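Local structure of alanine racemase (Corynebacterium glutamicum, 2DY3) at residues N2-K7 against M236-K241; I13-R18 against G231-M236; D55-A60 against I71-E76; A99-A104 against H128-D133; S243-I248 against H316-G321. The protein binds pyridoxal-5'-phosphate as a member of the alanine racemase family, which joins an N-terminal TIM-barrel domain to a mostly beta C-terminal domain. All coordinates share one frame; numbering follows the deposited sequence.

Contact 1. Residues N2-K7 against M236-K241; sequences NLLTTK and MTWEAK
An antiparallel strand pair of the mixed sheet in the C-terminal domain brings 4-7 against 236-241, with Thr5 and Glu239 as its central hydrogen-bonded pair. Thr5 N binds Glu239 O at 3.0 Å, and Glu239 N returns an equally straight bond to Thr5 O. Next along, Lys7 N lies 2.7 Å from Thr237 O, while the bond from Thr237 N to Lys7 O is more bent. A water also donates to Lys7 O and reaches Thr237 OG1, which has a second partner in Glu329 N.

One face carries Leu4, Thr6, Trp238 and Ala240. With CG anti to the backbone N (chi1 -167°), Trp238 swings its indole across to the other strand. There Thr6 CG2 meets Trp238 CD1 obliquely at 3.5 Å. Leu4 CD1 fills the next place, 3.7 Å from Trp238 NE1 and from Ala240 CB alike. The indole N-H is buried with no polar partner in the model. On the other face the extended Lys7 crosses Glu239, but their salt bridge is long and the carboxylate's place uncertain.

Strand 357-360 takes the far edge of 4-7, bonding Leu4 and Thr6 through Val357 and Ala359; beyond 236-241 the backbones of Ile326 and Phe327 bond Trp238, and Thr83 of the second subunit packs on Leu3.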
# COMPACT_ATOMS: atom_id res chain seq x y z
N ASN B 2 -18.90 3.90 1.77
CA ASN B 2 -17.68 3.59 1.03
C ASN B 2 -17.78 2.27 0.28
O ASN B 2 -18.27 1.28 0.81
CB ASN B 2 -16.50 3.58 1.99
CG ASN B 2 -16.23 4.95 2.58
OD1 ASN B 2 -16.06 5.92 1.84
ND2 ASN B 2 -16.20 5.04 3.90
N LEU B 3 -17.28 2.26 -0.95
CA LEU B 3 -17.33 1.07 -1.79
C LEU B 3 -16.24 0.04 -1.50
O LEU B 3 -16.36 -1.12 -1.88
CB LEU B 3 -17.24 1.47 -3.27
CG LEU B 3 -18.30 2.44 -3.80
CD1 LEU B 3 -17.89 2.92 -5.19
CD2 LEU B 3 -19.66 1.76 -3.83
N LEU B 4 -15.19 0.47 -0.82
CA LEU B 4 -14.08 -0.42 -0.52
C LEU B 4 -13.59 -0.23 0.91
O LEU B 4 -13.16 0.85 1.29
CB LEU B 4 -12.93 -0.15 -1.50
CG LEU B 4 -11.71 -1.05 -1.40
CD1 LEU B 4 -12.12 -2.50 -1.65
CD2 LEU B 4 -10.65 -0.60 -2.41
N THR B 5 -13.65 -1.29 1.71
CA THR B 5 -13.23 -1.16 3.10
C THR B 5 -12.65 -2.43 3.69
O THR B 5 -12.74 -3.52 3.11
CB THR B 5 -14.43 -0.78 3.99
OG1 THR B 5 -15.27 -1.93 4.17
CG2 THR B 5 -15.27 0.32 3.35
N THR B 6 -12.04 -2.27 4.86
CA THR B 6 -11.51 -3.40 5.61
C THR B 6 -12.26 -3.31 6.93
O THR B 6 -12.30 -2.25 7.56
CB THR B 6 -10.00 -3.28 5.89
OG1 THR B 6 -9.70 -1.98 6.41
CG2 THR B 6 -9.20 -3.55 4.62
N LYS B 7 -12.89 -4.41 7.34
CA LYS B 7 -13.61 -4.45 8.60
C LYS B 7 -12.64 -4.97 9.64
O LYS B 7 -12.11 -6.07 9.50
CB LYS B 7 -14.78 -5.43 8.55
CG LYS B 7 -16.03 -4.98 7.83
CD LYS B 7 -17.09 -6.06 7.98
CE LYS B 7 -18.44 -5.65 7.41
NZ LYS B 7 -19.45 -6.74 7.56
N MET B 236 -9.46 -9.20 10.35
CA MET B 236 -9.63 -8.38 9.16
C MET B 236 -10.44 -9.03 8.05
O MET B 236 -10.30 -10.22 7.76
CB MET B 236 -8.27 -7.97 8.58
CG MET B 236 -8.36 -7.13 7.31
SD MET B 236 -6.74 -6.72 6.57
CE MET B 236 -6.16 -5.44 7.71
N THR B 237 -11.29 -8.22 7.44
CA THR B 237 -12.10 -8.65 6.31
C THR B 237 -11.98 -7.52 5.28
O THR B 237 -12.18 -6.35 5.62
CB THR B 237 -13.58 -8.82 6.68
OG1 THR B 237 -13.73 -9.88 7.63
CG2 THR B 237 -14.41 -9.14 5.43
N TRP B 238 -11.59 -7.86 4.05
CA TRP B 238 -11.46 -6.88 2.97
C TRP B 238 -12.64 -7.13 2.05
O TRP B 238 -12.80 -8.23 1.53
CB TRP B 238 -10.13 -7.09 2.23
CG TRP B 238 -9.72 -5.96 1.30
CD1 TRP B 238 -10.09 -4.64 1.40
CD2 TRP B 238 -8.81 -6.03 0.20
NE1 TRP B 238 -9.45 -3.90 0.44
CE2 TRP B 238 -8.66 -4.73 -0.32
CE3 TRP B 238 -8.09 -7.08 -0.41
CZ2 TRP B 238 -7.83 -4.44 -1.40
CZ3 TRP B 238 -7.27 -6.79 -1.48
CH2 TRP B 238 -7.14 -5.48 -1.97
N GLU B 239 -13.48 -6.12 1.86
CA GLU B 239 -14.66 -6.28 1.02
C GLU B 239 -15.03 -5.03 0.21
O GLU B 239 -14.78 -3.90 0.63
CB GLU B 239 -15.86 -6.70 1.88
CG GLU B 239 -16.35 -5.63 2.85
CD GLU B 239 -17.36 -6.15 3.86
OE1 GLU B 239 -17.94 -5.33 4.60
OE2 GLU B 239 -17.58 -7.38 3.92
N ALA B 240 -15.63 -5.27 -0.94
CA ALA B 240 -16.04 -4.18 -1.82
C ALA B 240 -17.48 -4.38 -2.25
O ALA B 240 -18.02 -5.48 -2.18
CB ALA B 240 -15.13 -4.14 -3.05
N LYS B 241 -18.11 -3.30 -2.68
CA LYS B 241 -19.48 -3.36 -3.15
C LYS B 241 -19.40 -3.31 -4.67
O LYS B 241 -18.73 -2.44 -5.23
CB LYS B 241 -20.28 -2.19 -2.59
CG LYS B 241 -20.35 -2.22 -1.06
CD LYS B 241 -21.48 -1.36 -0.53
CE LYS B 241 -21.70 -1.63 0.95
NZ LYS B 241 -22.81 -0.81 1.52
O HOH W 1 -13.70 -8.46 10.15

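Contact 2. Residues I13-R18 against G231-M236; sequences IAHNTR and GLKPAM
His15 reaches from helix 10-24 to the incoming loop and donates from NE2 to Gly231 O, at 2.7 Å and with an N-H...O angle of 164°. The oxygen lies almost in the plane of the imidazole, at its edge, and the N-H meets the carbonyl head-on. The ring gets there because CG stands opposite the backbone N (chi1 168°), which throws it off the helix toward the loop. Lys233 bends at its second torsion and runs obliquely past the same ring, its CD 3.6 Å from His15 NE2. On the next residue of the helix, the Asn16 side chain lies against the backbone of Leu232 and Lys233, though which way round its amide sits is doubtful. Ile13 makes the apolar end of the contact, with CG1 3.8 Å from Ala235 CB.

Behind these groups, Ile13 O takes both the backbone N and OG1 of Thr17, from opposite faces of its carbonyl plane, with OG1 at 2.8 Å. Val45 and Ile49 of helix 42-50 cover Ile13. On the loop side the backbone of Ala235 is bonded to Asp9 and Tyr220, and Leu232 also rests on Val19 further along the helix.

Helix 10-24 of the barrel domain thus packs on the connection that leads into strand 236-247 of the C-terminal domain. Since His15 donates through NE2, that nitrogen carries a proton; with Lys233 NZ only 4.2 Å from it, a full positive charge on the ring would probably be disfavoured.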
# COMPACT_ATOMS: atom_id res chain seq x y z
N ILE B 13 -9.67 -9.10 18.34
CA ILE B 13 -8.33 -8.74 18.80
C ILE B 13 -8.20 -8.93 20.32
O ILE B 13 -7.20 -9.46 20.81
CB ILE B 13 -7.98 -7.28 18.41
CG1 ILE B 13 -7.80 -7.19 16.89
CG2 ILE B 13 -6.71 -6.83 19.12
CD1 ILE B 13 -7.45 -5.82 16.38
N ALA B 14 -9.22 -8.49 21.05
CA ALA B 14 -9.20 -8.63 22.50
C ALA B 14 -9.13 -10.13 22.82
O ALA B 14 -8.35 -10.56 23.66
CB ALA B 14 -10.44 -8.01 23.11
N HIS B 15 -9.96 -10.90 22.14
CA HIS B 15 -10.00 -12.35 22.33
C HIS B 15 -8.61 -12.94 22.11
O HIS B 15 -8.09 -13.67 22.96
CB HIS B 15 -10.97 -12.99 21.33
CG HIS B 15 -10.87 -14.47 21.25
ND1 HIS B 15 -11.40 -15.31 22.21
CD2 HIS B 15 -10.25 -15.28 20.35
CE1 HIS B 15 -11.12 -16.57 21.90
NE2 HIS B 15 -10.42 -16.57 20.77
N ASN B 16 -8.02 -12.61 20.96
CA ASN B 16 -6.69 -13.08 20.61
C ASN B 16 -5.70 -12.69 21.69
O ASN B 16 -4.82 -13.48 22.05
CB ASN B 16 -6.26 -12.48 19.27
CG ASN B 16 -7.12 -12.95 18.11
OD1 ASN B 16 -7.19 -12.30 17.06
ND2 ASN B 16 -7.77 -14.10 18.29
N THR B 17 -5.84 -11.48 22.21
CA THR B 17 -4.95 -10.99 23.26
C THR B 17 -5.07 -11.85 24.51
O THR B 17 -4.07 -12.21 25.13
CB THR B 17 -5.24 -9.52 23.61
OG1 THR B 17 -5.03 -8.70 22.46
CG2 THR B 17 -4.33 -9.05 24.74
N ARG B 18 -6.31 -12.18 24.88
CA ARG B 18 -6.56 -13.01 26.06
C ARG B 18 -5.98 -14.42 25.86
O ARG B 18 -5.38 -14.98 26.77
CB ARG B 18 -8.07 -13.12 26.33
CG ARG B 18 -8.70 -11.83 26.84
CD ARG B 18 -10.22 -11.96 26.95
NE ARG B 18 -10.63 -13.07 27.82
CZ ARG B 18 -11.90 -13.39 28.08
NH1 ARG B 18 -12.89 -12.69 27.54
NH2 ARG B 18 -12.17 -14.41 28.88
N GLY B 231 -7.36 -21.51 18.57
CA GLY B 231 -8.56 -20.79 18.95
C GLY B 231 -8.50 -19.31 18.66
O GLY B 231 -9.12 -18.50 19.37
N LEU B 232 -7.76 -18.93 17.63
CA LEU B 232 -7.63 -17.53 17.26
C LEU B 232 -8.79 -17.07 16.39
O LEU B 232 -9.40 -17.88 15.69
CB LEU B 232 -6.30 -17.30 16.53
CG LEU B 232 -5.07 -17.61 17.38
CD1 LEU B 232 -3.80 -17.21 16.64
CD2 LEU B 232 -5.17 -16.86 18.70
N LYS B 233 -9.09 -15.78 16.45
CA LYS B 233 -10.17 -15.19 15.67
C LYS B 233 -9.67 -14.12 14.70
O LYS B 233 -9.27 -13.03 15.11
CB LYS B 233 -11.21 -14.58 16.60
CG LYS B 233 -12.33 -15.52 17.01
CD LYS B 233 -11.79 -16.84 17.50
CE LYS B 233 -12.91 -17.83 17.78
NZ LYS B 233 -12.37 -19.19 18.07
N PRO B 234 -9.69 -14.42 13.39
CA PRO B 234 -9.24 -13.46 12.38
C PRO B 234 -9.95 -12.13 12.61
O PRO B 234 -11.13 -12.11 12.91
CB PRO B 234 -9.64 -14.13 11.07
CG PRO B 234 -9.44 -15.58 11.38
CD PRO B 234 -10.07 -15.70 12.76
N ALA B 235 -9.23 -11.03 12.46
CA ALA B 235 -9.83 -9.72 12.71
C ALA B 235 -10.08 -8.85 11.48
O ALA B 235 -10.82 -7.88 11.55
CB ALA B 235 -8.97 -8.97 13.71
N MET B 236 -9.46 -9.20 10.35
CA MET B 236 -9.63 -8.38 9.16
C MET B 236 -10.44 -9.03 8.05
O MET B 236 -10.30 -10.22 7.76
CB MET B 236 -8.27 -7.97 8.58
CG MET B 236 -8.36 -7.13 7.31
SD MET B 236 -6.74 -6.72 6.57
CE MET B 236 -6.16 -5.44 7.71

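Contact 3. Residues D55-A60 against I71-E76; sequences DAFGVA and IGISQE
Phe57 N donates to Glu76 O at 2.8 Å, the one direct hydrogen bond between these segments, with an N-H...O angle of 152°. A residue earlier the chains have splayed apart, and a water fills in: it accepts from Glu76 N at 2.8 Å and donates to Asp55 O. Between the two links, Ala56 CB and Glu76 CB pack 3.7 Å apart; the Glu76 carboxylate goes on to a salt bridge with Arg118.

The Phe57 ring extends toward the loop at Ile73 and Gln75. Ile73 CG2 approaches it obliquely, 3.5 Å from Phe57 CD2, the two side chains crossing at about a right angle. Gln75, bent at chi2 (65°), brings OE1 to the ring's edge, in its plane and 3.9 Å from Phe57 CE2, while the amide itself is turned 74° from the ring. Arg69 braces this loop through the carbonyls of Ile73 and Gln75, and helix 62-70 packs Leu68 on Phe57.

That helix ends in a Schellman motif at Gly72, and the chain then returns beside its starting strand. Strand 56-59, helix 62-70 and strand 76-81 make up a beta-alpha-beta crossover, the repeating element of a TIM barrel.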
# COMPACT_ATOMS: atom_id res chain seq x y z
N ASP B 55 1.92 -6.59 28.13
CA ASP B 55 2.89 -6.05 29.07
C ASP B 55 3.78 -5.03 28.39
O ASP B 55 4.40 -4.18 29.03
CB ASP B 55 3.76 -7.17 29.63
CG ASP B 55 2.95 -8.16 30.44
OD1 ASP B 55 2.47 -7.76 31.51
OD2 ASP B 55 2.80 -9.32 30.00
N ALA B 56 3.84 -5.11 27.06
CA ALA B 56 4.68 -4.21 26.29
C ALA B 56 4.31 -4.25 24.82
O ALA B 56 3.48 -5.06 24.40
CB ALA B 56 6.15 -4.60 26.48
N PHE B 57 4.93 -3.38 24.03
CA PHE B 57 4.68 -3.32 22.59
C PHE B 57 5.98 -3.22 21.83
O PHE B 57 6.95 -2.61 22.29
CB PHE B 57 3.80 -2.11 22.26
CG PHE B 57 2.37 -2.25 22.70
CD1 PHE B 57 1.45 -2.91 21.91
CD2 PHE B 57 1.96 -1.75 23.93
CE1 PHE B 57 0.13 -3.07 22.32
CE2 PHE B 57 0.65 -1.90 24.35
CZ PHE B 57 -0.27 -2.56 23.54
N GLY B 58 6.01 -3.83 20.65
CA GLY B 58 7.20 -3.79 19.83
C GLY B 58 6.88 -3.21 18.47
O GLY B 58 5.86 -3.55 17.86
N VAL B 59 7.73 -2.29 18.01
CA VAL B 59 7.54 -1.70 16.69
C VAL B 59 8.89 -1.62 16.01
O VAL B 59 9.94 -1.83 16.64
CB VAL B 59 6.94 -0.26 16.73
CG1 VAL B 59 5.50 -0.31 17.20
CG2 VAL B 59 7.79 0.65 17.61
N ALA B 60 8.87 -1.33 14.71
CA ALA B 60 10.10 -1.23 13.95
C ALA B 60 10.77 0.13 14.06
O ALA B 60 11.93 0.22 14.45
CB ALA B 60 9.83 -1.53 12.48
N ILE B 71 -0.98 7.88 21.22
CA ILE B 71 -2.33 7.41 21.48
C ILE B 71 -2.57 7.10 22.96
O ILE B 71 -3.69 6.77 23.36
CB ILE B 71 -2.69 6.17 20.64
CG1 ILE B 71 -1.79 4.99 21.01
CG2 ILE B 71 -2.55 6.49 19.16
CD1 ILE B 71 -2.06 3.76 20.18
N GLY B 72 -1.51 7.19 23.76
CA GLY B 72 -1.67 6.95 25.19
C GLY B 72 -1.15 5.64 25.74
O GLY B 72 -1.36 5.34 26.91
N ILE B 73 -0.48 4.85 24.90
CA ILE B 73 0.08 3.59 25.37
C ILE B 73 1.12 3.95 26.42
O ILE B 73 2.05 4.71 26.15
CB ILE B 73 0.76 2.82 24.22
CG1 ILE B 73 -0.28 2.43 23.16
CG2 ILE B 73 1.48 1.59 24.78
CD1 ILE B 73 -1.36 1.51 23.68
N SER B 74 0.96 3.41 27.62
CA SER B 74 1.89 3.68 28.71
C SER B 74 2.76 2.47 29.01
O SER B 74 3.64 2.53 29.86
CB SER B 74 1.12 4.10 29.97
OG SER B 74 0.19 3.09 30.36
N GLN B 75 2.52 1.36 28.32
CA GLN B 75 3.33 0.17 28.53
C GLN B 75 4.73 0.34 27.94
O GLN B 75 5.00 1.26 27.16
CB GLN B 75 2.68 -1.06 27.87
CG GLN B 75 1.46 -1.64 28.57
CD GLN B 75 0.27 -0.69 28.58
OE1 GLN B 75 0.07 0.07 27.64
NE2 GLN B 75 -0.52 -0.75 29.64
N GLU B 76 5.62 -0.57 28.31
CA GLU B 76 6.99 -0.60 27.81
C GLU B 76 6.90 -0.70 26.28
O GLU B 76 6.10 -1.47 25.75
CB GLU B 76 7.68 -1.84 28.38
CG GLU B 76 9.11 -2.06 27.96
CD GLU B 76 9.67 -3.35 28.54
OE1 GLU B 76 9.48 -3.58 29.76
OE2 GLU B 76 10.30 -4.13 27.80
O HOH W 2 5.13 -1.99 30.65

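Contact 4. Residues A99-A104 against H128-D133; sequences AVISPA and HRSGVD
Ile101 turns CG1 into the position between its backbone N and carbonyl carbon (chi1 74°), and Ser130 holds OG opposite its own N (chi1 -178°); together these torsions seat the serine oxygen against the isoleucine. Ser130 OG lies alongside that side chain and touches it from root to end, 3.5 Å from Ile101 CB and the same distance from CD1. Val132 makes the second foothold. Its CG2 reaches toward the 100-102 backbone, 3.8 Å from Val100 O and 3.9 Å from Ser102 N, with Val100 CG1 a looser neighbour.

Between them the chains come very near, Ile101 CA being 3.9 Å from Gly131 CA. The residue there is glycine, at a phi of 102° where a CB would jam against the preceding carbonyl. The exact fit round Ile101 O is doubtful, since the model has it too close to Gly131 C.

Both segments belong to connections that follow strands of the barrel, 97-100 and 117-122, and both lead into helices: Ser102 is the N-cap of 103-110, and Asp133 that of 134-146. Backbone bonds from Val132 to Lys122 and Asp124 fix the second loop, while Val140 of helix 134-146 packs on the Val132 side chain.

No clear hydrogen bond crosses the contact, which consists of the serine oxygen on isoleucine carbons and a valine methyl on main-chain atoms. The carbonyls of Arg129 and Gly131 instead accept from Lys246 NZ of the second subunit; their partial negative charge would help to hold the ammonium group.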
# COMPACT_ATOMS: atom_id res chain seq x y z
N ALA B 99 16.72 -0.52 20.58
CA ALA B 99 17.55 -1.71 20.42
C ALA B 99 18.95 -1.31 19.96
O ALA B 99 19.11 -0.39 19.16
CB ALA B 99 16.93 -2.64 19.37
N VAL B 100 19.96 -1.98 20.49
CA VAL B 100 21.33 -1.73 20.07
C VAL B 100 21.53 -2.73 18.94
O VAL B 100 21.62 -3.93 19.19
CB VAL B 100 22.34 -2.03 21.21
CG1 VAL B 100 23.74 -1.62 20.78
CG2 VAL B 100 21.93 -1.30 22.48
N ILE B 101 21.58 -2.26 17.69
CA ILE B 101 21.71 -3.17 16.56
C ILE B 101 23.09 -3.22 15.90
O ILE B 101 23.34 -4.06 15.04
CB ILE B 101 20.64 -2.88 15.48
CG1 ILE B 101 20.99 -1.60 14.72
CG2 ILE B 101 19.27 -2.73 16.12
CD1 ILE B 101 20.06 -1.32 13.55
N SER B 102 23.98 -2.32 16.31
CA SER B 102 25.34 -2.28 15.78
C SER B 102 26.19 -1.47 16.75
O SER B 102 25.66 -0.71 17.56
CB SER B 102 25.40 -1.62 14.40
OG SER B 102 25.46 -0.21 14.52
N PRO B 103 27.52 -1.63 16.68
CA PRO B 103 28.44 -0.90 17.55
C PRO B 103 28.22 0.61 17.46
O PRO B 103 28.32 1.33 18.46
CB PRO B 103 29.82 -1.32 17.05
CG PRO B 103 29.57 -2.75 16.59
CD PRO B 103 28.24 -2.63 15.86
N ALA B 104 27.94 1.10 16.26
CA ALA B 104 27.72 2.53 16.06
C ALA B 104 26.51 3.01 16.87
O ALA B 104 26.52 4.12 17.41
CB ALA B 104 27.51 2.85 14.58
N HIS B 128 22.84 -13.00 10.12
CA HIS B 128 23.71 -12.02 9.49
C HIS B 128 22.96 -10.87 8.84
O HIS B 128 23.36 -10.37 7.78
CB HIS B 128 24.61 -12.71 8.47
CG HIS B 128 25.69 -13.53 9.09
ND1 HIS B 128 26.49 -14.38 8.36
CD2 HIS B 128 26.12 -13.60 10.37
CE1 HIS B 128 27.38 -14.94 9.17
NE2 HIS B 128 27.17 -14.48 10.40
N ARG B 129 21.86 -10.53 9.44
CA ARG B 129 21.10 -9.35 9.03
C ARG B 129 21.45 -8.14 9.89
O ARG B 129 22.63 -7.79 9.91
CB ARG B 129 19.60 -9.62 9.11
CG ARG B 129 19.11 -10.75 8.23
CD ARG B 129 17.60 -10.79 8.19
NE ARG B 129 17.09 -12.14 7.95
CZ ARG B 129 15.80 -12.45 7.88
NH1 ARG B 129 14.89 -11.50 8.03
NH2 ARG B 129 15.43 -13.70 7.66
N SER B 130 20.52 -7.71 10.68
CA SER B 130 20.77 -6.61 11.61
C SER B 130 21.18 -7.16 12.98
O SER B 130 21.03 -8.35 13.25
CB SER B 130 19.50 -5.76 11.75
OG SER B 130 19.72 -4.66 12.61
N GLY B 131 21.69 -6.29 13.84
CA GLY B 131 22.09 -6.75 15.16
C GLY B 131 23.58 -6.93 15.31
O GLY B 131 24.31 -7.06 14.33
N VAL B 132 24.04 -6.94 16.56
CA VAL B 132 25.45 -7.10 16.89
C VAL B 132 25.85 -8.57 16.75
O VAL B 132 25.20 -9.45 17.32
CB VAL B 132 25.72 -6.63 18.35
CG1 VAL B 132 27.21 -6.62 18.63
CG2 VAL B 132 25.12 -5.24 18.57
N ASP B 133 26.90 -8.84 15.98
CA ASP B 133 27.34 -10.21 15.80
C ASP B 133 28.43 -10.60 16.78
O ASP B 133 29.05 -9.75 17.41
CB ASP B 133 27.82 -10.46 14.36
CG ASP B 133 29.02 -9.63 13.99
OD1 ASP B 133 29.98 -9.55 14.80
OD2 ASP B 133 29.03 -9.07 12.88

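Contact 5. Residues S243-I248 against H316-G321; sequences SVVKQI and HGVEAG
Val245 lays its CG2 methyl on the backbone of the loop 316-321, over the peptide that joins Glu319 to Ala320. Val245 CG2 is 3.6 Å from Ala320 N and 3.7 Å from Glu319 C. The same methyl also lies 3.7 Å from Val318 O, with Val245 CG1 further off from that oxygen at 4.0 Å. The first torsion (chi1 166°) sets CG2 anti to the carbonyl carbon, beside the backbone N, where it meets the loop; CG1 only flanks it. Val318 adds a loose apolar touch, its CG1 4.4 Å from Val245 CG2.

Ala320 answers in the other direction. Its CB points at the strand and comes to rest 3.6 Å from Ser243 O, with Val244 CA slightly further off at 4.3 Å. No hydrogen bond joins the two segments: methyl groups of each simply press on the main chain of the other, and the touching parts run 137° apart. The polar tie comes just beyond, where the backbones of Gly321 and Val242 are bonded as the loop heads into strand 323-325.

Leu311 of strand 307-312 lies under both Val245 and Val318, Tyr296 of strand 294-299 supports the latter, and strand 267-271 runs along 243-248, sharing backbone hydrogen bonds with Ser243, Val244 and Lys246 through Val270 and Val268. On the side of the second subunit, Val244 packs on Ile101 of that subunit, and Lys246 NZ forms a salt bridge with the same subunit's Asp124.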
# COMPACT_ATOMS: atom_id res chain seq x y z
N SER B 243 -19.88 -2.40 -8.26
CA SER B 243 -20.30 -1.15 -8.85
C SER B 243 -21.25 -1.35 -10.02
O SER B 243 -22.19 -0.58 -10.21
CB SER B 243 -19.08 -0.36 -9.32
OG SER B 243 -18.36 -1.09 -10.30
N VAL B 244 -21.00 -2.38 -10.81
CA VAL B 244 -21.84 -2.66 -11.96
C VAL B 244 -21.86 -4.14 -12.31
O VAL B 244 -20.86 -4.84 -12.17
CB VAL B 244 -21.34 -1.89 -13.23
CG1 VAL B 244 -22.24 -2.22 -14.41
CG2 VAL B 244 -21.33 -0.40 -12.99
N VAL B 245 -23.03 -4.61 -12.75
CA VAL B 245 -23.20 -5.99 -13.17
C VAL B 245 -23.47 -5.90 -14.66
O VAL B 245 -24.42 -5.24 -15.09
CB VAL B 245 -24.38 -6.68 -12.47
CG1 VAL B 245 -24.73 -7.97 -13.19
CG2 VAL B 245 -24.01 -6.98 -11.02
N LYS B 246 -22.63 -6.54 -15.45
CA LYS B 246 -22.75 -6.48 -16.90
C LYS B 246 -23.09 -7.82 -17.54
O LYS B 246 -22.55 -8.85 -17.14
CB LYS B 246 -21.44 -5.96 -17.50
CG LYS B 246 -21.58 -5.22 -18.82
CD LYS B 246 -22.37 -3.93 -18.62
CE LYS B 246 -21.97 -2.89 -19.63
NZ LYS B 246 -20.59 -2.40 -19.38
N GLN B 247 -23.98 -7.79 -18.52
CA GLN B 247 -24.34 -9.01 -19.22
C GLN B 247 -23.60 -9.04 -20.54
O GLN B 247 -23.57 -8.05 -21.27
CB GLN B 247 -25.84 -9.08 -19.48
CG GLN B 247 -26.24 -10.33 -20.25
CD GLN B 247 -27.74 -10.49 -20.41
OE1 GLN B 247 -28.21 -11.48 -20.98
NE2 GLN B 247 -28.50 -9.53 -19.90
N ILE B 248 -22.98 -10.18 -20.84
CA ILE B 248 -22.26 -10.34 -22.09
C ILE B 248 -23.15 -11.19 -22.98
O ILE B 248 -23.05 -12.41 -22.99
CB ILE B 248 -20.92 -11.06 -21.87
CG1 ILE B 248 -20.07 -10.29 -20.86
CG2 ILE B 248 -20.18 -11.20 -23.20
CD1 ILE B 248 -18.78 -10.97 -20.50
N HIS B 316 -27.86 -16.63 -8.97
CA HIS B 316 -28.23 -16.12 -7.66
C HIS B 316 -28.65 -14.65 -7.73
O HIS B 316 -28.87 -14.00 -6.71
CB HIS B 316 -27.06 -16.31 -6.70
CG HIS B 316 -26.50 -17.70 -6.74
ND1 HIS B 316 -27.18 -18.79 -6.25
CD2 HIS B 316 -25.37 -18.19 -7.31
CE1 HIS B 316 -26.50 -19.90 -6.52
NE2 HIS B 316 -25.40 -19.56 -7.17
N GLY B 317 -28.76 -14.15 -8.96
CA GLY B 317 -29.18 -12.77 -9.16
C GLY B 317 -28.34 -11.69 -8.52
O GLY B 317 -28.88 -10.72 -7.98
N VAL B 318 -27.02 -11.84 -8.56
CA VAL B 318 -26.13 -10.83 -8.00
C VAL B 318 -26.42 -9.50 -8.70
O VAL B 318 -26.52 -9.46 -9.92
CB VAL B 318 -24.66 -11.17 -8.24
CG1 VAL B 318 -23.77 -9.98 -7.81
CG2 VAL B 318 -24.28 -12.44 -7.48
N GLU B 319 -26.55 -8.43 -7.92
CA GLU B 319 -26.80 -7.11 -8.47
C GLU B 319 -25.79 -6.10 -7.95
O GLU B 319 -25.07 -6.36 -6.99
CB GLU B 319 -28.20 -6.65 -8.09
CG GLU B 319 -29.31 -7.56 -8.56
CD GLU B 319 -30.67 -7.00 -8.23
OE1 GLU B 319 -31.10 -6.04 -8.89
OE2 GLU B 319 -31.31 -7.51 -7.29
N ALA B 320 -25.72 -4.94 -8.60
CA ALA B 320 -24.80 -3.89 -8.18
C ALA B 320 -25.14 -3.54 -6.74
O ALA B 320 -26.31 -3.55 -6.36
CB ALA B 320 -24.96 -2.66 -9.07
N GLY B 321 -24.12 -3.24 -5.94
CA GLY B 321 -24.34 -2.91 -4.55
C GLY B 321 -24.13 -4.12 -3.66
O GLY B 321 -24.06 -4.00 -2.44

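How the contacts relate
Contacts 3 and 4 belong to the N-terminal barrel, on the same parallel sheet with centres about 22 Å apart. Contacts 1 and 5 lie in the C-terminal domain, about 18 Å apart, and share strand 236-247. Contact 2 bridges these groups: its helix follows strand 4-8, and its loop enters strand 236-247, sharing Met236 with contact 1. The chain thus begins in the C-terminal sheet, builds the barrel, and returns beside its start, so contact 1 encloses contacts 2, 3 and 4, while contact 5 comes afterwards. Contacts 4 and 5, about 55 Å apart within one chain, both touch the second subunit, barrel of one against C-terminal domain of the other.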